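Local coordinates for actin-binding protein (Saccharomyces cerevisiae, PDB 1HQZ), which binds actin filaments but not monomers and recruits the Arp2/3 complex to filament sides, this part being its N-terminal cofilin-homology domain, at residues S72-D77 / E130-I135; S50-F55 / K80-G85; P45-S50 / L56-E61; R13-E18 / N109-Y114; T62-G67 / A97-N102. One frame throughout, in Å; residues are numbered along the deposited sequence.

Interaction 1. Residues S72-D77 / E130-I135; sequences SPPGSD and ELLMKI
Pro73 presses the rim of its ring against one turn of helix 128-136, where Leu132 and Ile135 present a shallow hollow. The two ends of the ring find different partners. CB lies 3.5 Å from the backbone O of Leu132, while CD rests against the CG2 methyl of Ile135 at 3.7 Å. That methyl stands anti to the backbone N of its own residue, a consequence of the torsion that turns CG1 the other way (chi1 -73°), and this sets it in front of the proline. Pro74 continues the row: its CD meets Leu132 CD1 at 3.9 Å, the two lying across each other at about a right angle. Two consecutive prolines thus offer a firm, blunt surface, and the branched ends of Leu132 and Ile135 fit round it. In the ADF-homology fold this joins the connection between strands 65-71 and 80-86 to the helix near the C-terminal end of the domain. Leu132 also packs on Val71 and Ile135 on both Val71 and Val116, which seats the same helix on the central sheet. Beyond the prolines the chain bends away from the helix. The turn has a weak 3.5 Å bond from Ser76 N to Pro73 O, and Gly75 takes backbone angles (phi 139°) at which a side chain would strike the carbonyl O of Pro74. Ser72, whose CB points away from the helix, hydrogen-bonds Val78 O through OG.

Interaction 2. Residues S50-F55 / K80-G85; sequences SSFHDF and KIIIIG
Phe52 and Phe55 extend from the short helix 52-56 to the sheet of the ADF-homology fold, where Ile82 and Ile84 of strand 80-86 receive them. Spaced three residues apart on the helix, the two rings leave from the same side, and the isoleucines, two apart on the strand, rise from the same face of the sheet to meet them. The approaches differ. Phe52 crosses Ile82 at about a right angle, with CE1 of its ring 4.1 Å from the CG2 methyl. Phe55 and Ile84 approach from opposing sides: the CD1 methyl of Ile84 lies obliquely to the ring and reaches Phe55 CE2 at 3.6 Å, with Phe55 CZ a little farther off at 4.0 Å. Both aromatic side chains trail away from their own backbone N (chi1 -178° in Phe52, 174° in Phe55), which straightens them out from the helix and towards the strand. Ile83, between the two isoleucines, points to the other face, where it packs on Phe111. Phe55 is further enclosed by the rings of Trp32 and Phe59, which meet it at inclined angles, so the ring belongs to a wider aromatic core. Phe52 is partly exposed and packs beside Val71 and Leu132. The start of the helix is fixed by Ser51 at the N-cap, whose OG accepts a hydrogen bond from Asp54 N at 3.2 Å, with an N-H...O angle of 156°.

Interaction 3. Residues P45-S50 / L56-E61; sequences PESTGS and LQLFDE
Glu46 extends its carboxylate from strand 43-49 towards the loop at Leu58, its OE1 lying 4.4 Å from Leu58 O, a contact and not a bond. That OE1 accepts a weak hydrogen bond from Gln65 NE2, while the other end of the same amide, Gln65 OE1, accepts one from Asp60 N, so a single side chain spans both sides of the contact. Glu46 OE1 and Asp60 OD2 are 5.0 Å apart; two carboxylates this close would probably disfavour each other, and Lys63 makes a long, weak ion pair with Glu46 OE2. Next to the polar cluster a methyl, Leu58 CD1, lies 4.3 Å from the hydroxyl Ser47 OG. The hydroxyl is buried here and has no hydrogen-bonding partner in the model. Leu58 bends over it with an unusual second torsion (chi2 -132°), far from a staggered position. Glu46 and Ser47 are neighbours in sequence, yet both side chains start out towards the loop. The cause is a classic beta bulge, in which both residues stand opposite Ile34 of the adjacent strand. The contact lies at the surface, joining 43-49, an edge strand of the sheet, to the loop that leads from helix 52-56 to strand 65-71. Strand 32-37 runs alongside 43-49 in the sheet, its Trp32 touching both Ser47 and Leu58.

Interaction 4. Residues R13-E18 / N109-Y114; sequences REIDAE and NLFKGY
Leu110 and Phe111 close on Ile15 where helix 93-110 draws to its end, joining two helices that cover one face of the ADF-homology sheet. Asn109, just before them, is tied by ND2 to Tyr8 OH. Leu110 carries the larger share: extended opposite its own N (chi1 -173°), it straddles Ile15 CG2, which lies 3.7 Å from Leu110 CD1 and 4.0 Å from Leu110 CD2. Leu110 CD1 also lies 3.9 Å from Asp16 OD1, an apolar methyl against one oxygen of a carboxylate. With an alanine here both methyls would be missing, and Ile15 CG2 would probably face a gap beside Phe111. Phe111 adds a lighter touch, CE2 to that same CG2 methyl at 4.2 Å, its ring reaching on to Leu33 and Ile35 of the sheet. It is the centre of an inverse gamma turn, with a weak 3.1 Å bond from Lys112 N to Leu110 O. Lys112 O then accepts a hydrogen bond from Tyr19 OH, a second tie to helix 12-24. Gly113 has a positive phi (91°), and Tyr114 follows, packing on Ile81 and Ile83 of strand 80-86, with Phe111 O in the plane of its ring at the edge.

Interaction 5. Residues T62-G67 / A97-N102; sequences TKVQYG and ASFAAN
Tyr66, Phe99 and Asn102 bury most of the surface here, and the tyrosine is the piece that reaches into the other segment. It leaves strand 65-71 so that its side chain and that of Phe99 run antiparallel alongside one another, with Tyr66 CE2 4.0 Å from Phe99 CE1. The hydroxyl end goes further and lodges between two residues of helix 93-110: Tyr66 OH is 3.7 Å from Phe99 CD1 and 3.5 Å from Asn102 CB. Both are contacts with carbon. Phe99 is turned to meet the strand by its first torsion (chi1 174°), which carries the ring to the side opposite the backbone N. Phe99 CD1, next to CE1 in the ring, is also met by the CG1 methyl of Val64 at 3.9 Å, so the phenylalanine touches residues two apart on the incoming chain. Asn102 offers Tyr66 its CB, while its amide plane stands nearly perpendicular to the tyrosine ring, at 84°. The polar end of Asn102 has other business: ND2 donates to Glu4 O, pinning the N-terminal arm to the helix. Tyr43 meets the ring of Tyr66, and Phe103 that of Phe99, extending the aromatic layer. Helix 93-110 connects the adjacent parallel strands 80-86 and 116-120 in a beta-alpha-beta crossover, and here its first half packs on the central strand 65-71. Such a long helix laid over a mixed sheet is characteristic of the ADF-homology fold, and in cofilin the corresponding helix takes part in binding actin.

Overall arrangement
From the N terminus, helix 12-24 opens interaction 4, which shuts only at 109-114 and encloses interactions 2, 3 and 5. Interaction 3 closes first, over helix 52-56. Interaction 2 starts at Ser50, which it shares with interaction 3, and the two cross. Interaction 5 begins at 62-67, after interaction 3 has ended, and crosses interaction 2, whose strand is bonded to strand 65-71. Interaction 1 opens last, at 72-77, and closes last, at 130-135, crossing interactions 2, 4 and 5. Interactions 1 and 2 gather helices 52-56 and 128-136 on one sheet face; interactions 4 and 5 bring helix 93-110 to the other, and interaction 3 ties edge strand 43-49 to the loop after helix 52-56.

Interaction 1. Residues S72-D77 / E130-I135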
# COMPACT_ATOMS: atom_id res chain seq x y z
N SER A 72 0.30 7.10 -12.74
CA SER A 72 0.53 7.15 -14.18
C SER A 72 1.94 7.70 -14.35
O SER A 72 2.18 8.89 -14.17
CB SER A 72 -0.46 8.09 -14.87
OG SER A 72 -0.13 8.23 -16.24
N PRO A 73 2.90 6.82 -14.68
CA PRO A 73 4.28 7.26 -14.85
C PRO A 73 4.36 8.27 -15.99
O PRO A 73 3.59 8.20 -16.94
CB PRO A 73 5.01 5.97 -15.18
CG PRO A 73 3.98 5.21 -15.95
CD PRO A 73 2.73 5.43 -15.12
N PRO A 74 5.29 9.23 -15.88
CA PRO A 74 5.43 10.23 -16.95
C PRO A 74 5.89 9.50 -18.21
O PRO A 74 6.92 8.84 -18.20
CB PRO A 74 6.49 11.17 -16.39
CG PRO A 74 6.29 11.07 -14.91
CD PRO A 74 6.13 9.59 -14.73
N GLY A 75 5.11 9.63 -19.28
CA GLY A 75 5.45 8.95 -20.52
C GLY A 75 4.21 8.37 -21.17
O GLY A 75 4.23 8.02 -22.35
N SER A 76 3.14 8.25 -20.39
CA SER A 76 1.87 7.72 -20.89
C SER A 76 0.71 8.16 -20.00
O SER A 76 0.91 8.72 -18.92
CB SER A 76 1.89 6.19 -20.96
OG SER A 76 1.67 5.62 -19.68
N ASP A 77 -0.51 7.90 -20.46
CA ASP A 77 -1.71 8.26 -19.71
C ASP A 77 -2.28 7.02 -19.02
O ASP A 77 -3.32 7.09 -18.37
CB ASP A 77 -2.76 8.86 -20.64
CG ASP A 77 -2.47 10.30 -21.01
OD1 ASP A 77 -3.21 10.85 -21.86
OD2 ASP A 77 -1.51 10.89 -20.45
N GLU A 130 12.57 4.90 -9.34
CA GLU A 130 12.71 3.46 -9.43
C GLU A 130 11.31 2.82 -9.54
O GLU A 130 11.08 1.92 -10.35
CB GLU A 130 13.44 2.95 -8.19
CG GLU A 130 13.07 1.54 -7.76
CD GLU A 130 13.78 0.46 -8.54
OE1 GLU A 130 13.80 0.54 -9.79
OE2 GLU A 130 14.31 -0.47 -7.91
N LEU A 131 10.37 3.31 -8.74
CA LEU A 131 9.02 2.77 -8.74
C LEU A 131 8.23 3.16 -9.98
O LEU A 131 7.46 2.35 -10.51
CB LEU A 131 8.27 3.21 -7.47
CG LEU A 131 8.81 2.67 -6.14
CD1 LEU A 131 8.02 3.27 -4.99
CD2 LEU A 131 8.71 1.16 -6.10
N LEU A 132 8.42 4.39 -10.46
CA LEU A 132 7.70 4.82 -11.65
C LEU A 132 8.14 3.97 -12.83
O LEU A 132 7.39 3.76 -13.79
CB LEU A 132 7.96 6.31 -11.92
CG LEU A 132 7.35 7.30 -10.92
CD1 LEU A 132 7.71 8.72 -11.32
CD2 LEU A 132 5.84 7.14 -10.88
N MET A 133 9.37 3.45 -12.76
CA MET A 133 9.91 2.60 -13.81
C MET A 133 9.27 1.22 -13.74
O MET A 133 8.88 0.66 -14.76
CB MET A 133 11.42 2.45 -13.64
CG MET A 133 12.04 1.60 -14.71
SD MET A 133 13.76 1.26 -14.35
CE MET A 133 13.58 -0.22 -13.30
N LYS A 134 9.16 0.69 -12.53
CA LYS A 134 8.54 -0.62 -12.32
C LYS A 134 7.08 -0.57 -12.76
O LYS A 134 6.56 -1.52 -13.35
CB LYS A 134 8.62 -1.02 -10.85
CG LYS A 134 10.02 -1.31 -10.37
CD LYS A 134 10.01 -1.95 -8.99
CE LYS A 134 11.42 -2.30 -8.53
NZ LYS A 134 11.37 -3.26 -7.39
N ILE A 135 6.43 0.56 -12.49
CA ILE A 135 5.03 0.74 -12.85
C ILE A 135 4.90 0.77 -14.37
O ILE A 135 4.01 0.14 -14.95
CB ILE A 135 4.48 2.05 -12.22
CG1 ILE A 135 4.29 1.84 -10.71
CG2 ILE A 135 3.18 2.46 -12.88
CD1 ILE A 135 3.89 3.07 -9.96

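Interaction 2. Residues S50-F55 / K80-G85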
# COMPACT_ATOMS: atom_id res chain seq x y z
N SER A 50 -3.29 12.81 -2.61
CA SER A 50 -3.36 12.81 -4.06
C SER A 50 -2.01 12.66 -4.75
O SER A 50 -1.94 12.17 -5.87
CB SER A 50 -4.03 14.10 -4.55
OG SER A 50 -3.34 15.23 -4.06
N SER A 51 -0.94 13.09 -4.06
CA SER A 51 0.43 13.03 -4.59
C SER A 51 1.22 11.75 -4.27
O SER A 51 1.39 11.37 -3.11
CB SER A 51 1.22 14.24 -4.06
OG SER A 51 2.61 14.05 -4.22
N PHE A 52 1.71 11.09 -5.32
CA PHE A 52 2.48 9.85 -5.18
C PHE A 52 3.76 10.14 -4.40
O PHE A 52 4.25 9.31 -3.64
CB PHE A 52 2.80 9.29 -6.57
CG PHE A 52 3.57 7.98 -6.55
CD1 PHE A 52 3.02 6.85 -5.97
CD2 PHE A 52 4.80 7.88 -7.20
CE1 PHE A 52 3.68 5.61 -6.04
CE2 PHE A 52 5.47 6.65 -7.27
CZ PHE A 52 4.91 5.52 -6.69
N HIS A 53 4.29 11.34 -4.60
CA HIS A 53 5.51 11.75 -3.91
C HIS A 53 5.23 11.79 -2.40
O HIS A 53 6.06 11.36 -1.61
CB HIS A 53 5.96 13.13 -4.43
CG HIS A 53 7.21 13.65 -3.78
ND1 HIS A 53 7.18 14.57 -2.75
CD2 HIS A 53 8.51 13.36 -3.99
CE1 HIS A 53 8.42 14.82 -2.36
NE2 HIS A 53 9.24 14.10 -3.09
N ASP A 54 4.06 12.30 -2.00
CA ASP A 54 3.70 12.35 -0.57
C ASP A 54 3.55 10.93 -0.02
O ASP A 54 4.00 10.62 1.09
CB ASP A 54 2.40 13.12 -0.37
CG ASP A 54 2.60 14.63 -0.26
OD1 ASP A 54 3.72 15.13 -0.53
OD2 ASP A 54 1.62 15.32 0.08
N PHE A 55 2.91 10.08 -0.81
CA PHE A 55 2.69 8.68 -0.45
C PHE A 55 3.96 8.01 0.04
O PHE A 55 4.02 7.44 1.13
CB PHE A 55 2.13 7.95 -1.68
CG PHE A 55 1.99 6.45 -1.51
CD1 PHE A 55 1.23 5.91 -0.47
CD2 PHE A 55 2.54 5.59 -2.46
CE1 PHE A 55 1.03 4.53 -0.38
CE2 PHE A 55 2.35 4.22 -2.38
CZ PHE A 55 1.59 3.68 -1.33
N LYS A 80 -1.79 2.85 -13.45
CA LYS A 80 -1.59 1.53 -12.89
C LYS A 80 -1.62 1.53 -11.37
O LYS A 80 -1.46 2.56 -10.73
CB LYS A 80 -0.29 0.93 -13.42
CG LYS A 80 -0.36 0.64 -14.92
CD LYS A 80 0.95 0.13 -15.46
CE LYS A 80 0.86 -0.08 -16.95
NZ LYS A 80 2.20 -0.34 -17.55
N ILE A 81 -1.84 0.35 -10.81
CA ILE A 81 -1.92 0.22 -9.37
C ILE A 81 -0.70 -0.45 -8.76
O ILE A 81 -0.23 -1.50 -9.23
CB ILE A 81 -3.20 -0.57 -8.96
CG1 ILE A 81 -4.48 0.26 -9.19
CG2 ILE A 81 -3.18 -0.87 -7.48
CD1 ILE A 81 -4.63 0.86 -10.54
N ILE A 82 -0.16 0.17 -7.71
CA ILE A 82 0.98 -0.40 -7.03
C ILE A 82 0.61 -0.62 -5.56
O ILE A 82 -0.13 0.17 -4.97
CB ILE A 82 2.23 0.52 -7.13
CG1 ILE A 82 3.38 -0.08 -6.31
CG2 ILE A 82 1.90 1.93 -6.65
CD1 ILE A 82 4.73 0.63 -6.48
N ILE A 83 1.05 -1.74 -4.99
CA ILE A 83 0.78 -1.98 -3.59
C ILE A 83 2.14 -2.11 -2.95
O ILE A 83 3.08 -2.66 -3.54
CB ILE A 83 -0.04 -3.25 -3.35
CG1 ILE A 83 0.69 -4.47 -3.92
CG2 ILE A 83 -1.41 -3.10 -3.97
CD1 ILE A 83 0.06 -5.79 -3.49
N ILE A 84 2.26 -1.58 -1.74
CA ILE A 84 3.52 -1.63 -1.03
C ILE A 84 3.40 -2.31 0.33
O ILE A 84 2.54 -1.96 1.13
CB ILE A 84 4.09 -0.20 -0.84
CG1 ILE A 84 4.53 0.34 -2.21
CG2 ILE A 84 5.25 -0.20 0.15
CD1 ILE A 84 4.96 1.77 -2.20
N GLY A 85 4.25 -3.31 0.54
CA GLY A 85 4.28 -4.02 1.80
C GLY A 85 5.43 -3.40 2.57
O GLY A 85 6.60 -3.66 2.28

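Interaction 3. Residues P45-S50 / L56-E61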
# COMPACT_ATOMS: atom_id res chain seq x y z
N PRO A 45 -7.55 2.75 7.67
CA PRO A 45 -6.90 3.81 6.90
C PRO A 45 -6.15 4.76 7.81
O PRO A 45 -6.73 5.30 8.75
CB PRO A 45 -8.07 4.50 6.20
CG PRO A 45 -9.04 3.39 6.01
CD PRO A 45 -8.99 2.69 7.35
N GLU A 46 -4.87 4.97 7.56
CA GLU A 46 -4.11 5.89 8.39
C GLU A 46 -4.03 7.22 7.68
O GLU A 46 -4.19 8.27 8.30
CB GLU A 46 -2.71 5.37 8.65
CG GLU A 46 -1.90 6.34 9.47
CD GLU A 46 -0.64 5.73 10.02
OE1 GLU A 46 0.43 5.82 9.36
OE2 GLU A 46 -0.73 5.13 11.12
N SER A 47 -3.78 7.17 6.38
CA SER A 47 -3.66 8.38 5.58
C SER A 47 -3.98 8.11 4.12
O SER A 47 -3.91 6.98 3.65
CB SER A 47 -2.24 8.93 5.70
OG SER A 47 -1.31 7.92 5.39
N THR A 48 -4.34 9.18 3.43
CA THR A 48 -4.66 9.14 2.02
C THR A 48 -4.19 10.48 1.48
O THR A 48 -4.00 11.43 2.25
CB THR A 48 -6.20 9.01 1.78
OG1 THR A 48 -6.87 10.15 2.34
CG2 THR A 48 -6.74 7.73 2.43
N GLY A 49 -3.99 10.57 0.17
CA GLY A 49 -3.55 11.82 -0.42
C GLY A 49 -3.64 11.73 -1.92
O GLY A 49 -4.01 10.68 -2.46
N SER A 50 -3.29 12.81 -2.61
CA SER A 50 -3.36 12.81 -4.06
C SER A 50 -2.01 12.66 -4.75
O SER A 50 -1.94 12.17 -5.87
CB SER A 50 -4.03 14.10 -4.55
OG SER A 50 -3.34 15.23 -4.06
N LEU A 56 5.01 8.09 -0.78
CA LEU A 56 6.28 7.45 -0.45
C LEU A 56 6.92 7.94 0.84
O LEU A 56 7.76 7.24 1.43
CB LEU A 56 7.24 7.60 -1.62
CG LEU A 56 6.67 6.96 -2.90
CD1 LEU A 56 7.58 7.25 -4.08
CD2 LEU A 56 6.52 5.45 -2.68
N GLN A 57 6.52 9.11 1.30
CA GLN A 57 7.07 9.69 2.52
C GLN A 57 6.15 9.55 3.73
O GLN A 57 6.42 10.13 4.78
CB GLN A 57 7.32 11.16 2.31
CG GLN A 57 8.30 11.49 1.22
CD GLN A 57 8.53 12.97 1.16
OE1 GLN A 57 7.72 13.73 0.62
NE2 GLN A 57 9.63 13.41 1.77
N LEU A 58 5.08 8.78 3.61
CA LEU A 58 4.16 8.71 4.73
C LEU A 58 4.10 7.41 5.49
O LEU A 58 3.16 7.19 6.26
CB LEU A 58 2.74 9.08 4.25
CG LEU A 58 2.51 10.42 3.55
CD1 LEU A 58 1.30 11.10 4.18
CD2 LEU A 58 3.70 11.33 3.69
N PHE A 59 5.09 6.55 5.31
CA PHE A 59 5.11 5.28 6.03
C PHE A 59 5.79 5.44 7.39
O PHE A 59 6.74 6.22 7.54
CB PHE A 59 5.81 4.19 5.21
CG PHE A 59 5.02 3.74 4.01
CD1 PHE A 59 5.22 4.34 2.76
CD2 PHE A 59 4.06 2.72 4.12
CE1 PHE A 59 4.46 3.93 1.63
CE2 PHE A 59 3.31 2.32 3.02
CZ PHE A 59 3.52 2.93 1.77
N ASP A 60 5.30 4.69 8.38
CA ASP A 60 5.82 4.74 9.75
C ASP A 60 6.89 3.68 9.99
O ASP A 60 6.61 2.49 9.93
CB ASP A 60 4.66 4.52 10.73
CG ASP A 60 4.99 4.97 12.15
OD1 ASP A 60 6.11 4.69 12.63
OD2 ASP A 60 4.12 5.60 12.78
N GLU A 61 8.12 4.11 10.29
CA GLU A 61 9.23 3.20 10.53
C GLU A 61 9.10 2.27 11.74
O GLU A 61 9.98 1.44 11.97
CB GLU A 61 10.54 3.98 10.64
CG GLU A 61 10.56 5.00 11.77
CD GLU A 61 11.90 5.71 11.88
OE1 GLU A 61 12.34 6.32 10.88
OE2 GLU A 61 12.50 5.67 12.98

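Interaction 4. Residues R13-E18 / N109-Y114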
# COMPACT_ATOMS: atom_id res chain seq x y z
N ARG A 13 -15.17 -1.42 6.08
CA ARG A 13 -15.98 -0.32 5.56
C ARG A 13 -15.10 0.86 5.18
O ARG A 13 -15.16 1.35 4.05
CB ARG A 13 -16.99 0.14 6.62
CG ARG A 13 -18.33 0.55 6.06
CD ARG A 13 -19.14 -0.67 5.63
NE ARG A 13 -19.27 -1.63 6.73
CZ ARG A 13 -19.80 -2.84 6.61
NH1 ARG A 13 -20.24 -3.26 5.43
NH2 ARG A 13 -19.88 -3.65 7.66
N GLU A 14 -14.28 1.31 6.12
CA GLU A 14 -13.39 2.44 5.88
C GLU A 14 -12.35 2.09 4.82
O GLU A 14 -12.08 2.88 3.92
CB GLU A 14 -12.67 2.84 7.17
CG GLU A 14 -13.57 3.21 8.34
CD GLU A 14 -14.19 1.99 9.01
OE1 GLU A 14 -15.10 1.36 8.43
OE2 GLU A 14 -13.76 1.65 10.13
N ILE A 15 -11.77 0.90 4.94
CA ILE A 15 -10.75 0.46 3.99
C ILE A 15 -11.27 0.35 2.55
O ILE A 15 -10.73 0.99 1.65
CB ILE A 15 -10.13 -0.89 4.40
CG1 ILE A 15 -9.34 -0.73 5.70
CG2 ILE A 15 -9.22 -1.41 3.30
CD1 ILE A 15 -8.67 -1.99 6.16
N ASP A 16 -12.32 -0.44 2.35
CA ASP A 16 -12.88 -0.63 1.01
C ASP A 16 -13.31 0.67 0.34
O ASP A 16 -13.21 0.82 -0.87
CB ASP A 16 -14.06 -1.60 1.03
CG ASP A 16 -13.67 -2.99 1.51
OD1 ASP A 16 -12.50 -3.38 1.30
OD2 ASP A 16 -14.52 -3.69 2.08
N ALA A 17 -13.79 1.62 1.14
CA ALA A 17 -14.24 2.90 0.61
C ALA A 17 -13.09 3.63 -0.07
O ALA A 17 -13.25 4.21 -1.14
CB ALA A 17 -14.82 3.75 1.73
N GLU A 18 -11.92 3.62 0.57
CA GLU A 18 -10.75 4.29 -0.00
C GLU A 18 -10.21 3.45 -1.15
O GLU A 18 -9.83 3.96 -2.21
CB GLU A 18 -9.67 4.48 1.07
CG GLU A 18 -10.16 5.23 2.31
CD GLU A 18 -10.79 6.58 1.98
OE1 GLU A 18 -10.41 7.20 0.96
OE2 GLU A 18 -11.67 7.04 2.74
N ASN A 109 -6.58 -10.80 -1.12
CA ASN A 109 -7.95 -10.57 -0.66
C ASN A 109 -8.41 -9.13 -0.47
O ASN A 109 -9.61 -8.85 -0.57
CB ASN A 109 -8.18 -11.31 0.65
CG ASN A 109 -7.61 -12.71 0.65
OD1 ASN A 109 -7.92 -13.52 -0.22
ND2 ASN A 109 -6.76 -13.00 1.62
N LEU A 110 -7.49 -8.22 -0.20
CA LEU A 110 -7.88 -6.83 0.04
C LEU A 110 -7.59 -5.86 -1.10
O LEU A 110 -8.52 -5.33 -1.72
CB LEU A 110 -7.22 -6.34 1.33
CG LEU A 110 -7.64 -4.96 1.85
CD1 LEU A 110 -9.11 -4.98 2.24
CD2 LEU A 110 -6.79 -4.58 3.06
N PHE A 111 -6.31 -5.61 -1.38
CA PHE A 111 -5.94 -4.68 -2.45
C PHE A 111 -5.78 -5.41 -3.77
O PHE A 111 -4.73 -5.34 -4.40
CB PHE A 111 -4.63 -3.97 -2.10
CG PHE A 111 -4.72 -3.05 -0.91
CD1 PHE A 111 -3.56 -2.59 -0.28
CD2 PHE A 111 -5.95 -2.60 -0.45
CE1 PHE A 111 -3.64 -1.71 0.80
CE2 PHE A 111 -6.04 -1.72 0.63
CZ PHE A 111 -4.88 -1.27 1.26
N LYS A 112 -6.83 -6.12 -4.19
CA LYS A 112 -6.77 -6.86 -5.45
C LYS A 112 -6.72 -5.94 -6.67
O LYS A 112 -7.21 -4.81 -6.63
CB LYS A 112 -8.00 -7.78 -5.59
CG LYS A 112 -8.12 -8.86 -4.52
CD LYS A 112 -9.38 -9.70 -4.72
CE LYS A 112 -9.27 -10.57 -5.96
NZ LYS A 112 -8.08 -11.47 -5.88
N GLY A 113 -6.11 -6.44 -7.74
CA GLY A 113 -6.02 -5.67 -8.97
C GLY A 113 -4.79 -4.80 -9.14
O GLY A 113 -4.81 -3.85 -9.91
N TYR A 114 -3.73 -5.13 -8.43
CA TYR A 114 -2.49 -4.36 -8.50
C TYR A 114 -1.65 -4.78 -9.70
O TYR A 114 -1.70 -5.93 -10.14
CB TYR A 114 -1.68 -4.54 -7.22
CG TYR A 114 -1.30 -5.98 -6.94
CD1 TYR A 114 -0.16 -6.55 -7.49
CD2 TYR A 114 -2.14 -6.79 -6.16
CE1 TYR A 114 0.16 -7.89 -7.28
CE2 TYR A 114 -1.84 -8.14 -5.96
CZ TYR A 114 -0.69 -8.68 -6.52
OH TYR A 114 -0.41 -10.01 -6.33

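Interaction 5. Residues T62-G67 / A97-N102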
# COMPACT_ATOMS: atom_id res chain seq x y z
N THR A 62 8.02 2.40 12.50
CA THR A 62 7.84 1.54 13.66
C THR A 62 6.67 0.57 13.50
O THR A 62 6.35 -0.17 14.42
CB THR A 62 7.61 2.36 14.97
OG1 THR A 62 6.40 3.12 14.85
CG2 THR A 62 8.79 3.30 15.22
N LYS A 63 6.03 0.59 12.33
CA LYS A 63 4.87 -0.27 12.10
C LYS A 63 4.88 -0.93 10.74
O LYS A 63 5.43 -0.38 9.77
CB LYS A 63 3.57 0.53 12.21
CG LYS A 63 3.39 1.30 13.51
CD LYS A 63 2.15 2.18 13.41
CE LYS A 63 2.03 3.10 14.61
NZ LYS A 63 0.81 3.94 14.50
N VAL A 64 4.26 -2.10 10.67
CA VAL A 64 4.12 -2.83 9.43
C VAL A 64 2.87 -2.23 8.80
O VAL A 64 1.80 -2.22 9.41
CB VAL A 64 3.88 -4.33 9.67
CG1 VAL A 64 3.47 -5.02 8.38
CG2 VAL A 64 5.12 -4.96 10.23
N GLN A 65 2.99 -1.71 7.59
CA GLN A 65 1.84 -1.10 6.94
C GLN A 65 1.72 -1.51 5.49
O GLN A 65 2.64 -2.07 4.91
CB GLN A 65 1.95 0.43 7.00
CG GLN A 65 2.18 0.98 8.40
CD GLN A 65 2.49 2.46 8.39
OE1 GLN A 65 3.41 2.91 7.70
NE2 GLN A 65 1.73 3.24 9.15
N TYR A 66 0.58 -1.20 4.89
CA TYR A 66 0.38 -1.53 3.49
C TYR A 66 -0.13 -0.28 2.81
O TYR A 66 -0.97 0.43 3.35
CB TYR A 66 -0.62 -2.68 3.35
CG TYR A 66 -0.19 -3.89 4.16
CD1 TYR A 66 -0.49 -3.99 5.51
CD2 TYR A 66 0.62 -4.87 3.59
CE1 TYR A 66 0.01 -5.04 6.29
CE2 TYR A 66 1.12 -5.92 4.34
CZ TYR A 66 0.82 -6.00 5.70
OH TYR A 66 1.35 -7.00 6.46
N GLY A 67 0.43 -0.02 1.63
CA GLY A 67 0.04 1.15 0.87
C GLY A 67 -0.52 0.73 -0.47
O GLY A 67 -0.19 -0.33 -1.01
N ALA A 97 7.43 -11.13 11.58
CA ALA A 97 7.51 -12.56 11.31
C ALA A 97 6.28 -13.05 10.57
O ALA A 97 6.30 -14.12 9.95
CB ALA A 97 7.69 -13.33 12.60
N SER A 98 5.20 -12.27 10.62
CA SER A 98 3.96 -12.67 9.95
C SER A 98 3.74 -11.88 8.67
O SER A 98 2.78 -12.12 7.94
CB SER A 98 2.77 -12.46 10.90
OG SER A 98 2.93 -13.21 12.09
N PHE A 99 4.65 -10.95 8.40
CA PHE A 99 4.58 -10.09 7.22
C PHE A 99 4.41 -10.80 5.88
O PHE A 99 3.51 -10.47 5.12
CB PHE A 99 5.81 -9.19 7.15
CG PHE A 99 5.89 -8.37 5.89
CD1 PHE A 99 5.00 -7.32 5.68
CD2 PHE A 99 6.84 -8.65 4.92
CE1 PHE A 99 5.05 -6.57 4.50
CE2 PHE A 99 6.91 -7.91 3.74
CZ PHE A 99 6.01 -6.86 3.53
N ALA A 100 5.29 -11.74 5.57
CA ALA A 100 5.20 -12.46 4.30
C ALA A 100 3.81 -13.05 4.13
O ALA A 100 3.21 -12.95 3.06
CB ALA A 100 6.25 -13.56 4.24
N ALA A 101 3.29 -13.66 5.18
CA ALA A 101 1.96 -14.26 5.12
C ALA A 101 0.87 -13.19 4.98
O ALA A 101 -0.02 -13.32 4.13
CB ALA A 101 1.70 -15.10 6.38
N ASN A 102 0.95 -12.13 5.79
CA ASN A 102 -0.05 -11.08 5.74
C ASN A 102 -0.04 -10.22 4.48
O ASN A 102 -1.09 -9.76 4.01
CB ASN A 102 0.05 -10.18 6.97
CG ASN A 102 -0.39 -10.90 8.24
OD1 ASN A 102 -1.31 -11.72 8.21
ND2 ASN A 102 0.25 -10.59 9.36